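Local coordinates for putative cell surface hydrolase (Lactobacillus plantarum, PDB 3LP5), which probably acts as a hydrolase at the cell surface, being built on the alpha/beta hydrolase fold, although its substrate is not established, at residues A[174-179]-A[184-189]; A[136-141]-A[193-198]; A[86-91]-A[98-103]; A[41-44]-A[48-51]. All coordinates share one frame; numbering follows the deposited sequence.

In the fold
Contacts 2 and 3 lie in the buried interior and rest on aromatic and aliphatic side chains, whereas contacts 1 and 4 are surface contacts in which backbone hydrogen bonds do much of the work. Contacts 3 and 4 share a neighbourhood: I48 and V42 of the hairpin pack on A87 and A90 of helix 74-92, whose F88 reaches the central strand 99-105. Contacts 1 and 2 also touch each other, S187 OG lying 2.6 Å from M140 O in a probable hydrogen bond, and contact 1 is nested inside the chain loop that contact 2 closes. Contact 4 makes an edge of the sheet; contacts 1 and 2 involve loops after strands 167-172 and 127-134.

Contact 1. Residues A[174-179]-A[184-189]; sequences TENYTS and PYNSVN
The side chains of N176 and N186 cross at about a right angle, their amide planes 61° apart and N176 CG standing 4.0 Å from N186 CG. N176 has its CG anti to the backbone N (chi1 -160°), which swings the amide from the loop 174-179 toward the opening turn of helix 185-188. The N186 amide has its own mooring outside the pair, its ND2 being hydrogen-bonded to T143 O. Next to this crossing the backbone adds a hydrogen bond, Y185 N to E175 O at 2.8 Å. E175 O also takes a CA-H...O contact from P184 CA at 3.6 Å. P184 precedes the helix at the N-cap position, where its O accepts from V188 N, and its rigid ring offers an apolar surface to the methyl of T178, CG2 resting 4.1 Å from P184 CD. Y185 turns its ring away from the loop, with one face under N189 CB. The E175 carboxylate faces elsewhere, accepting from the backbone N of G209 and of N211. Cutting N176 back to an alanine would probably open a gap beside the first helical turn and remove the amide that packs against N186. A helix begins with N-H groups that no earlier turn can satisfy, and here one of them, that of Y185, finds its acceptor in the loop carbonyl of E175, while the N176 amide lies beside the same turn.

Contact 2. Residues A[136-141]-A[193-198]; sequences SPYNME and YIFQDQ
Y138 OH sits where two kinds of contact meet: it is hydrogen-bonded to T133 OG1, and it also approaches the edge of the F195 ring, 3.4 Å from F195 CE2. The two rings stand nearly perpendicular, their planes at 86° and their centroids 5.9 Å apart, in an oblique meeting. Lower on the tyrosine, I194 CD1 comes within 3.5 Å of Y138 CD1. A tyrosine suits this buried spot, its ring packing on I194 and F195 while its hydroxyl finds T133 OG1. I194 also uses its other branch, CG2 lying over the centre of one face of F195. Y138 belongs to the type I turn from P137 to M140, in the loop that follows strand 127-134 of the alpha/beta hydrolase fold. S136 OG is hydrogen-bonded to S106 O, S106 being the central residue of what looks like a nucleophile elbow. With chi1 at -67°, CG of Y138 is anti to the carbonyl carbon and the ring extends toward helix 191-195. A phenylalanine in place of Y138 would keep the ring but is likely to leave T133 OG1 without its buried partner. L110 and T113 of helix 107-118 touch Y138 and F195 respectively.

Contact 3. Residues A[86-91]-A[98-103]; sequences TAFKAL and NHFYAL
This is a buried aromatic contact between a helix and the sheet beneath it: F88 of helix 74-92 meets F100 of strand 99-105, one phenylalanine descending from the helix as the other rises from the strand. The helix and the strand after it form the second half of a beta-alpha-beta crossover that leads from strand 62-67, passing over strand 7-10. The rings are inclined by 56°, with centroids 5.1 Å apart. From the F100 side the approach is clear: F88 CE1 hangs 3.7 Å above one face, offset toward the rim. The nearest atoms are F88 CZ and F100 CE2, 3.6 Å apart. F88 has CG anti to the backbone N (chi1 -173°), carrying its ring outward from the helix, while F100 holds CG between the backbone N and the carbonyl carbon (chi1 68°), which lifts its ring off the strand toward the helix. Long flat residues suit both places, because the backbones stay 10.9 Å apart at F88 CA and F100 CA, a span that two rings fill without polar groups. F88 also meets the ring of F115 on helix 107-118, and both phenylalanines touch I8 of strand 7-10. F100 further packs on I128 of strand 127-134, while A87 and L91 of the helix turn to strand 37-42.

Contact 4. Residues A[41-44]-A[48-51]; sequences TVQT and IKYS
T41 and K49 form an antiparallel hydrogen-bonded pair, joined by two backbone hydrogen bonds, each residue donating one and accepting one. T41 N gives its proton to K49 O at 2.9 Å. The return bond, K49 N to T41 O, is 2.8 Å long. K49 O has a second donor, a water 3.2 Å away that is also hydrogen-bonded to T41 OG1 at 2.9 Å; that hydroxyl is beside the backbone N (chi1 -59°), which brings it close enough to share the water. A threonine fits here, its branched carbon suiting a strand and its hydroxyl meeting solvent. On the same face the aliphatic part of K49 runs obliquely against the amide of Q43, with K49 CG 4.0 Å from Q43 CD, while the lysine's end leads away. V42 and I48 are the non-hydrogen-bonded pair, so V42 turns its backbone bonds outward, to G66 and A68, and its CG2 lies 4.5 Å from I48 CG1. These two apolar side chains lie on the other face, where I48 CG2 also covers a face of the Y50 ring. The hairpin of strands 37-42 and 48-52 thus ends the sheet, with V42 packed on W83 and A87 and I48 on A90 of helix 74-92.

Contact 1. Residues A[174-179]-A[184-189]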
# COMPACT_ATOMS: atom_id res chain seq x y z
N THR A 174 -11.17 4.04 -13.07
CA THR A 174 -12.13 3.32 -13.92
C THR A 174 -11.56 2.93 -15.30
O THR A 174 -12.27 2.40 -16.12
CB THR A 174 -13.50 4.01 -14.02
OG1 THR A 174 -13.31 5.40 -14.34
CG2 THR A 174 -14.27 3.87 -12.66
N GLU A 175 -10.27 3.14 -15.49
CA GLU A 175 -9.57 2.82 -16.73
C GLU A 175 -9.49 1.31 -16.92
O GLU A 175 -9.10 0.59 -16.02
CB GLU A 175 -8.17 3.48 -16.66
CG GLU A 175 -8.23 5.03 -16.33
CD GLU A 175 -8.60 5.34 -14.86
OE1 GLU A 175 -7.86 4.89 -13.97
OE2 GLU A 175 -9.62 6.05 -14.59
N ASN A 176 -9.91 0.80 -18.09
CA ASN A 176 -9.93 -0.66 -18.29
C ASN A 176 -9.15 -1.06 -19.56
O ASN A 176 -9.60 -1.88 -20.37
CB ASN A 176 -11.38 -1.20 -18.28
CG ASN A 176 -11.47 -2.74 -18.01
OD1 ASN A 176 -11.92 -3.50 -18.87
ND2 ASN A 176 -11.03 -3.19 -16.84
N TYR A 177 -7.99 -0.43 -19.72
CA TYR A 177 -7.03 -0.79 -20.76
C TYR A 177 -5.68 -1.05 -20.07
O TYR A 177 -5.51 -0.72 -18.88
CB TYR A 177 -6.91 0.35 -21.82
CG TYR A 177 -6.48 1.73 -21.29
CD1 TYR A 177 -7.43 2.61 -20.72
CD2 TYR A 177 -5.14 2.18 -21.41
CE1 TYR A 177 -7.05 3.92 -20.23
CE2 TYR A 177 -4.74 3.49 -20.94
CZ TYR A 177 -5.70 4.36 -20.33
OH TYR A 177 -5.35 5.65 -19.86
N THR A 178 -4.72 -1.57 -20.85
CA THR A 178 -3.35 -1.95 -20.39
C THR A 178 -2.19 -1.07 -20.90
O THR A 178 -1.05 -1.21 -20.43
CB THR A 178 -2.98 -3.40 -20.82
OG1 THR A 178 -3.57 -3.70 -22.11
CG2 THR A 178 -3.44 -4.41 -19.76
N SER A 179 -2.49 -0.18 -21.87
CA SER A 179 -1.46 0.64 -22.50
C SER A 179 -0.61 1.20 -21.42
O SER A 179 -1.10 1.70 -20.41
CB SER A 179 -2.04 1.81 -23.28
OG SER A 179 -2.03 3.01 -22.49
N PRO A 184 -5.82 -2.58 -15.62
CA PRO A 184 -7.26 -2.49 -15.87
C PRO A 184 -8.07 -2.54 -14.60
O PRO A 184 -7.70 -3.24 -13.63
CB PRO A 184 -7.57 -3.70 -16.74
CG PRO A 184 -6.42 -4.50 -16.77
CD PRO A 184 -5.24 -3.82 -16.16
N TYR A 185 -9.16 -1.80 -14.63
CA TYR A 185 -10.11 -1.80 -13.55
C TYR A 185 -10.53 -3.23 -13.17
O TYR A 185 -10.59 -3.54 -11.99
CB TYR A 185 -11.33 -0.93 -13.88
CG TYR A 185 -12.38 -1.17 -12.86
CD1 TYR A 185 -12.22 -0.65 -11.56
CD2 TYR A 185 -13.46 -2.03 -13.12
CE1 TYR A 185 -13.18 -0.88 -10.57
CE2 TYR A 185 -14.41 -2.31 -12.11
CZ TYR A 185 -14.26 -1.72 -10.84
OH TYR A 185 -15.16 -1.96 -9.84
N ASN A 186 -10.75 -4.11 -14.15
CA ASN A 186 -11.17 -5.51 -13.87
C ASN A 186 -10.16 -6.28 -13.04
O ASN A 186 -10.54 -7.10 -12.21
CB ASN A 186 -11.49 -6.30 -15.15
CG ASN A 186 -12.79 -5.83 -15.82
OD1 ASN A 186 -13.56 -5.10 -15.23
ND2 ASN A 186 -13.01 -6.24 -17.04
N SER A 187 -8.88 -5.99 -13.21
CA SER A 187 -7.83 -6.61 -12.38
C SER A 187 -7.78 -6.03 -10.93
O SER A 187 -7.78 -6.76 -9.97
CB SER A 187 -6.46 -6.44 -13.10
OG SER A 187 -5.38 -6.83 -12.26
N VAL A 188 -7.79 -4.71 -10.77
CA VAL A 188 -7.82 -4.07 -9.43
C VAL A 188 -9.03 -4.58 -8.65
O VAL A 188 -8.93 -4.80 -7.47
CB VAL A 188 -7.89 -2.55 -9.55
CG1 VAL A 188 -7.88 -1.86 -8.14
CG2 VAL A 188 -6.69 -2.08 -10.35
N ASN A 189 -10.15 -4.79 -9.35
CA ASN A 189 -11.38 -5.21 -8.71
C ASN A 189 -11.32 -6.64 -8.10
O ASN A 189 -12.12 -6.94 -7.24
CB ASN A 189 -12.52 -5.14 -9.72
CG ASN A 189 -13.88 -5.19 -9.06
OD1 ASN A 189 -14.15 -4.47 -8.08
ND2 ASN A 189 -14.75 -6.05 -9.55

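Contact 2. Residues A[136-141]-A[193-198]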
# COMPACT_ATOMS: atom_id res chain seq x y z
N SER A 136 -3.88 -1.46 -7.25
CA SER A 136 -3.01 -2.65 -7.18
C SER A 136 -3.61 -3.71 -8.08
O SER A 136 -4.80 -4.03 -7.96
CB SER A 136 -2.88 -3.14 -5.75
OG SER A 136 -2.21 -2.17 -4.92
N PRO A 137 -2.81 -4.25 -9.03
CA PRO A 137 -3.33 -5.18 -9.98
C PRO A 137 -3.47 -6.63 -9.46
O PRO A 137 -2.66 -7.52 -9.80
CB PRO A 137 -2.34 -5.06 -11.14
CG PRO A 137 -1.03 -4.77 -10.48
CD PRO A 137 -1.37 -3.94 -9.28
N TYR A 138 -4.54 -6.90 -8.70
CA TYR A 138 -4.72 -8.23 -8.08
C TYR A 138 -4.81 -9.39 -9.05
O TYR A 138 -4.53 -10.51 -8.65
CB TYR A 138 -5.93 -8.21 -7.14
CG TYR A 138 -5.68 -7.30 -5.92
CD1 TYR A 138 -4.93 -7.77 -4.85
CD2 TYR A 138 -6.17 -6.00 -5.88
CE1 TYR A 138 -4.66 -6.94 -3.73
CE2 TYR A 138 -5.97 -5.16 -4.71
CZ TYR A 138 -5.16 -5.64 -3.70
OH TYR A 138 -4.92 -4.82 -2.58
N ASN A 139 -5.22 -9.12 -10.31
CA ASN A 139 -5.22 -10.08 -11.35
C ASN A 139 -4.24 -9.71 -12.47
O ASN A 139 -4.47 -10.03 -13.62
CB ASN A 139 -6.63 -10.29 -11.93
CG ASN A 139 -6.77 -11.64 -12.58
OD1 ASN A 139 -6.17 -12.62 -12.12
ND2 ASN A 139 -7.58 -11.73 -13.63
N MET A 140 -3.17 -9.02 -12.10
CA MET A 140 -2.08 -8.70 -13.04
C MET A 140 -2.62 -7.88 -14.21
O MET A 140 -3.38 -6.93 -13.98
CB MET A 140 -1.32 -9.98 -13.47
CG MET A 140 -0.45 -10.60 -12.36
SD MET A 140 1.13 -9.80 -11.69
CE MET A 140 0.54 -8.54 -10.68
N GLU A 141 -2.25 -8.24 -15.44
CA GLU A 141 -2.56 -7.40 -16.60
C GLU A 141 -3.87 -7.90 -17.28
O GLU A 141 -4.32 -7.29 -18.25
CB GLU A 141 -1.39 -7.46 -17.61
CG GLU A 141 -1.48 -8.76 -18.46
CD GLU A 141 -0.35 -8.95 -19.50
OE1 GLU A 141 -0.66 -9.34 -20.68
OE2 GLU A 141 0.86 -8.72 -19.13
N TYR A 193 -12.26 -10.11 -3.78
CA TYR A 193 -12.28 -11.56 -3.52
C TYR A 193 -11.28 -12.02 -2.47
O TYR A 193 -11.50 -13.02 -1.79
CB TYR A 193 -12.06 -12.40 -4.82
CG TYR A 193 -12.96 -11.97 -5.95
CD1 TYR A 193 -14.34 -11.93 -5.79
CD2 TYR A 193 -12.41 -11.54 -7.16
CE1 TYR A 193 -15.16 -11.50 -6.80
CE2 TYR A 193 -13.23 -11.13 -8.19
CZ TYR A 193 -14.61 -11.11 -8.00
OH TYR A 193 -15.44 -10.68 -9.01
N ILE A 194 -10.19 -11.30 -2.36
CA ILE A 194 -9.18 -11.54 -1.35
C ILE A 194 -9.67 -11.03 0.01
O ILE A 194 -9.64 -11.74 1.01
CB ILE A 194 -7.87 -10.89 -1.76
CG1 ILE A 194 -7.27 -11.66 -2.94
CG2 ILE A 194 -6.80 -11.02 -0.62
CD1 ILE A 194 -6.47 -10.78 -3.90
N PHE A 195 -10.20 -9.83 0.04
CA PHE A 195 -10.40 -9.14 1.32
C PHE A 195 -11.78 -9.32 1.96
O PHE A 195 -11.83 -9.43 3.17
CB PHE A 195 -10.07 -7.66 1.19
CG PHE A 195 -8.60 -7.42 0.95
CD1 PHE A 195 -7.67 -7.74 1.94
CD2 PHE A 195 -8.14 -6.91 -0.24
CE1 PHE A 195 -6.29 -7.52 1.73
CE2 PHE A 195 -6.77 -6.68 -0.45
CZ PHE A 195 -5.86 -6.99 0.56
N GLN A 196 -12.88 -9.40 1.18
CA GLN A 196 -14.20 -9.29 1.79
C GLN A 196 -14.39 -10.55 2.65
O GLN A 196 -14.08 -11.69 2.25
CB GLN A 196 -15.36 -9.21 0.75
CG GLN A 196 -15.39 -7.97 -0.14
CD GLN A 196 -16.60 -7.92 -1.16
OE1 GLN A 196 -16.87 -8.87 -2.04
NE2 GLN A 196 -17.31 -6.81 -1.06
N ASP A 197 -14.89 -10.35 3.85
CA ASP A 197 -15.02 -11.48 4.81
C ASP A 197 -13.72 -12.17 5.27
O ASP A 197 -13.78 -13.19 5.94
CB ASP A 197 -16.07 -12.49 4.34
CG ASP A 197 -17.53 -11.99 4.63
OD1 ASP A 197 -17.76 -10.76 4.67
OD2 ASP A 197 -18.44 -12.81 4.86
N GLN A 198 -12.57 -11.62 4.92
CA GLN A 198 -11.31 -12.05 5.53
C GLN A 198 -10.80 -11.02 6.49
O GLN A 198 -9.95 -11.36 7.30
CB GLN A 198 -10.19 -12.36 4.51
CG GLN A 198 -10.46 -13.57 3.68
CD GLN A 198 -10.78 -14.85 4.54
OE1 GLN A 198 -10.19 -15.09 5.59
NE2 GLN A 198 -11.72 -15.64 4.06

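Contact 3. Residues A[86-91]-A[98-103]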
# COMPACT_ATOMS: atom_id res chain seq x y z
N THR A 86 12.17 -9.16 5.02
CA THR A 86 13.53 -8.86 5.48
C THR A 86 13.65 -7.45 6.05
O THR A 86 14.26 -7.27 7.05
CB THR A 86 14.56 -9.04 4.32
OG1 THR A 86 14.44 -10.38 3.85
CG2 THR A 86 16.02 -8.79 4.77
N ALA A 87 13.05 -6.45 5.40
CA ALA A 87 13.19 -5.11 5.84
C ALA A 87 12.33 -4.93 7.11
O ALA A 87 12.74 -4.31 8.07
CB ALA A 87 12.75 -4.11 4.71
N PHE A 88 11.16 -5.52 7.11
CA PHE A 88 10.27 -5.38 8.25
C PHE A 88 10.96 -5.95 9.48
O PHE A 88 10.97 -5.34 10.53
CB PHE A 88 8.96 -6.13 7.96
CG PHE A 88 7.90 -5.92 8.98
CD1 PHE A 88 7.12 -4.76 8.95
CD2 PHE A 88 7.67 -6.88 9.95
CE1 PHE A 88 6.09 -4.54 9.88
CE2 PHE A 88 6.66 -6.67 10.93
CZ PHE A 88 5.86 -5.48 10.88
N LYS A 89 11.58 -7.12 9.34
CA LYS A 89 12.27 -7.69 10.51
C LYS A 89 13.42 -6.85 10.97
O LYS A 89 13.61 -6.72 12.15
CB LYS A 89 12.67 -9.15 10.30
CG LYS A 89 11.44 -10.04 10.29
CD LYS A 89 11.82 -11.46 10.48
CE LYS A 89 12.66 -11.90 9.33
NZ LYS A 89 12.74 -13.38 9.30
N ALA A 90 14.15 -6.24 10.05
CA ALA A 90 15.25 -5.35 10.45
C ALA A 90 14.71 -4.17 11.24
O ALA A 90 15.31 -3.73 12.21
CB ALA A 90 16.02 -4.87 9.22
N LEU A 91 13.53 -3.67 10.84
CA LEU A 91 12.93 -2.54 11.54
C LEU A 91 12.41 -2.89 12.95
O LEU A 91 12.56 -2.14 13.90
CB LEU A 91 11.80 -1.98 10.68
CG LEU A 91 12.23 -1.22 9.43
CD1 LEU A 91 10.97 -1.13 8.51
CD2 LEU A 91 12.77 0.18 9.84
N ASN A 98 4.52 -1.75 18.14
CA ASN A 98 3.75 -2.99 18.04
C ASN A 98 2.48 -2.87 17.22
O ASN A 98 1.69 -3.79 17.19
CB ASN A 98 3.56 -3.70 19.39
CG ASN A 98 2.62 -2.94 20.29
OD1 ASN A 98 2.07 -1.90 19.91
ND2 ASN A 98 2.42 -3.46 21.50
N HIS A 99 2.34 -1.74 16.54
CA HIS A 99 1.18 -1.42 15.71
C HIS A 99 1.75 -0.63 14.51
O HIS A 99 2.74 0.11 14.71
CB HIS A 99 0.14 -0.53 16.48
CG HIS A 99 -0.79 -1.31 17.37
ND1 HIS A 99 -0.54 -1.52 18.72
CD2 HIS A 99 -1.97 -1.93 17.11
CE1 HIS A 99 -1.52 -2.23 19.24
NE2 HIS A 99 -2.41 -2.49 18.29
N PHE A 100 1.21 -0.82 13.30
CA PHE A 100 1.63 0.00 12.16
C PHE A 100 0.49 0.13 11.13
O PHE A 100 -0.54 -0.56 11.21
CB PHE A 100 2.92 -0.56 11.49
CG PHE A 100 2.72 -1.87 10.79
CD1 PHE A 100 2.62 -1.94 9.44
CD2 PHE A 100 2.62 -3.07 11.53
CE1 PHE A 100 2.44 -3.16 8.76
CE2 PHE A 100 2.40 -4.32 10.87
CZ PHE A 100 2.32 -4.38 9.50
N TYR A 101 0.64 1.08 10.22
CA TYR A 101 -0.22 1.21 9.06
C TYR A 101 0.59 0.98 7.78
O TYR A 101 1.80 1.27 7.68
CB TYR A 101 -0.87 2.59 9.02
CG TYR A 101 -1.30 3.07 10.38
CD1 TYR A 101 -2.53 2.73 10.87
CD2 TYR A 101 -0.42 3.78 11.20
CE1 TYR A 101 -2.94 3.13 12.10
CE2 TYR A 101 -0.82 4.20 12.48
CZ TYR A 101 -2.10 3.86 12.91
OH TYR A 101 -2.59 4.25 14.15
N ALA A 102 -0.10 0.52 6.76
CA ALA A 102 0.58 0.18 5.52
C ALA A 102 -0.06 0.88 4.34
O ALA A 102 -1.29 0.94 4.25
CB ALA A 102 0.56 -1.34 5.35
N LEU A 103 0.79 1.43 3.45
CA LEU A 103 0.35 1.96 2.19
C LEU A 103 1.08 1.20 1.09
O LEU A 103 2.32 1.12 1.11
CB LEU A 103 0.68 3.46 2.05
CG LEU A 103 0.29 4.12 0.72
CD1 LEU A 103 -1.19 4.29 0.53
CD2 LEU A 103 0.91 5.51 0.51

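Contact 4. Residues A[41-44]-A[48-51]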
# COMPACT_ATOMS: atom_id res chain seq x y z
N THR A 41 16.07 0.72 0.92
CA THR A 41 16.08 0.07 -0.37
C THR A 41 16.70 -1.30 -0.20
O THR A 41 17.90 -1.42 0.17
CB THR A 41 16.93 0.86 -1.38
OG1 THR A 41 16.38 2.16 -1.47
CG2 THR A 41 16.78 0.25 -2.80
N VAL A 42 15.90 -2.33 -0.41
CA VAL A 42 16.43 -3.69 -0.26
C VAL A 42 17.09 -4.08 -1.54
O VAL A 42 16.43 -4.09 -2.59
CB VAL A 42 15.32 -4.73 0.07
CG1 VAL A 42 15.94 -6.08 0.46
CG2 VAL A 42 14.45 -4.20 1.21
N GLN A 43 18.36 -4.49 -1.43
CA GLN A 43 19.19 -4.97 -2.56
C GLN A 43 18.86 -6.38 -3.02
O GLN A 43 18.20 -7.13 -2.31
CB GLN A 43 20.70 -4.88 -2.20
CG GLN A 43 21.12 -3.53 -1.64
CD GLN A 43 20.70 -2.37 -2.54
OE1 GLN A 43 19.91 -1.48 -2.14
NE2 GLN A 43 21.17 -2.40 -3.77
N THR A 44 19.32 -6.76 -4.21
CA THR A 44 18.86 -8.02 -4.76
C THR A 44 19.42 -9.26 -4.04
O THR A 44 18.96 -10.39 -4.29
CB THR A 44 19.14 -8.13 -6.25
OG1 THR A 44 20.55 -8.10 -6.42
CG2 THR A 44 18.47 -6.99 -7.04
N ILE A 48 20.37 -4.17 2.89
CA ILE A 48 19.51 -2.99 2.93
C ILE A 48 20.35 -1.74 2.89
O ILE A 48 21.34 -1.61 3.67
CB ILE A 48 18.61 -2.98 4.17
CG1 ILE A 48 17.77 -4.28 4.23
CG2 ILE A 48 17.75 -1.72 4.23
CD1 ILE A 48 16.88 -4.34 5.48
N LYS A 49 20.00 -0.84 2.00
CA LYS A 49 20.55 0.53 2.08
C LYS A 49 19.57 1.48 2.75
O LYS A 49 18.37 1.35 2.52
CB LYS A 49 20.87 1.01 0.67
CG LYS A 49 22.11 0.27 0.13
CD LYS A 49 22.59 0.83 -1.18
CE LYS A 49 24.03 0.38 -1.41
NZ LYS A 49 24.84 1.58 -1.90
N TYR A 50 20.06 2.44 3.54
CA TYR A 50 19.19 3.36 4.33
C TYR A 50 19.43 4.81 4.00
O TYR A 50 20.56 5.21 3.77
CB TYR A 50 19.47 3.23 5.79
CG TYR A 50 19.17 1.86 6.36
CD1 TYR A 50 18.00 1.62 7.02
CD2 TYR A 50 20.08 0.84 6.27
CE1 TYR A 50 17.73 0.39 7.59
CE2 TYR A 50 19.81 -0.42 6.84
CZ TYR A 50 18.63 -0.61 7.50
OH TYR A 50 18.33 -1.85 8.05
N SER A 51 18.36 5.58 4.00
CA SER A 51 18.40 6.99 3.73
C SER A 51 17.45 7.63 4.78
O SER A 51 16.44 7.01 5.16
CB SER A 51 17.84 7.18 2.31
OG SER A 51 18.35 8.35 1.74
O HOH W 1 17.26 3.75 0.73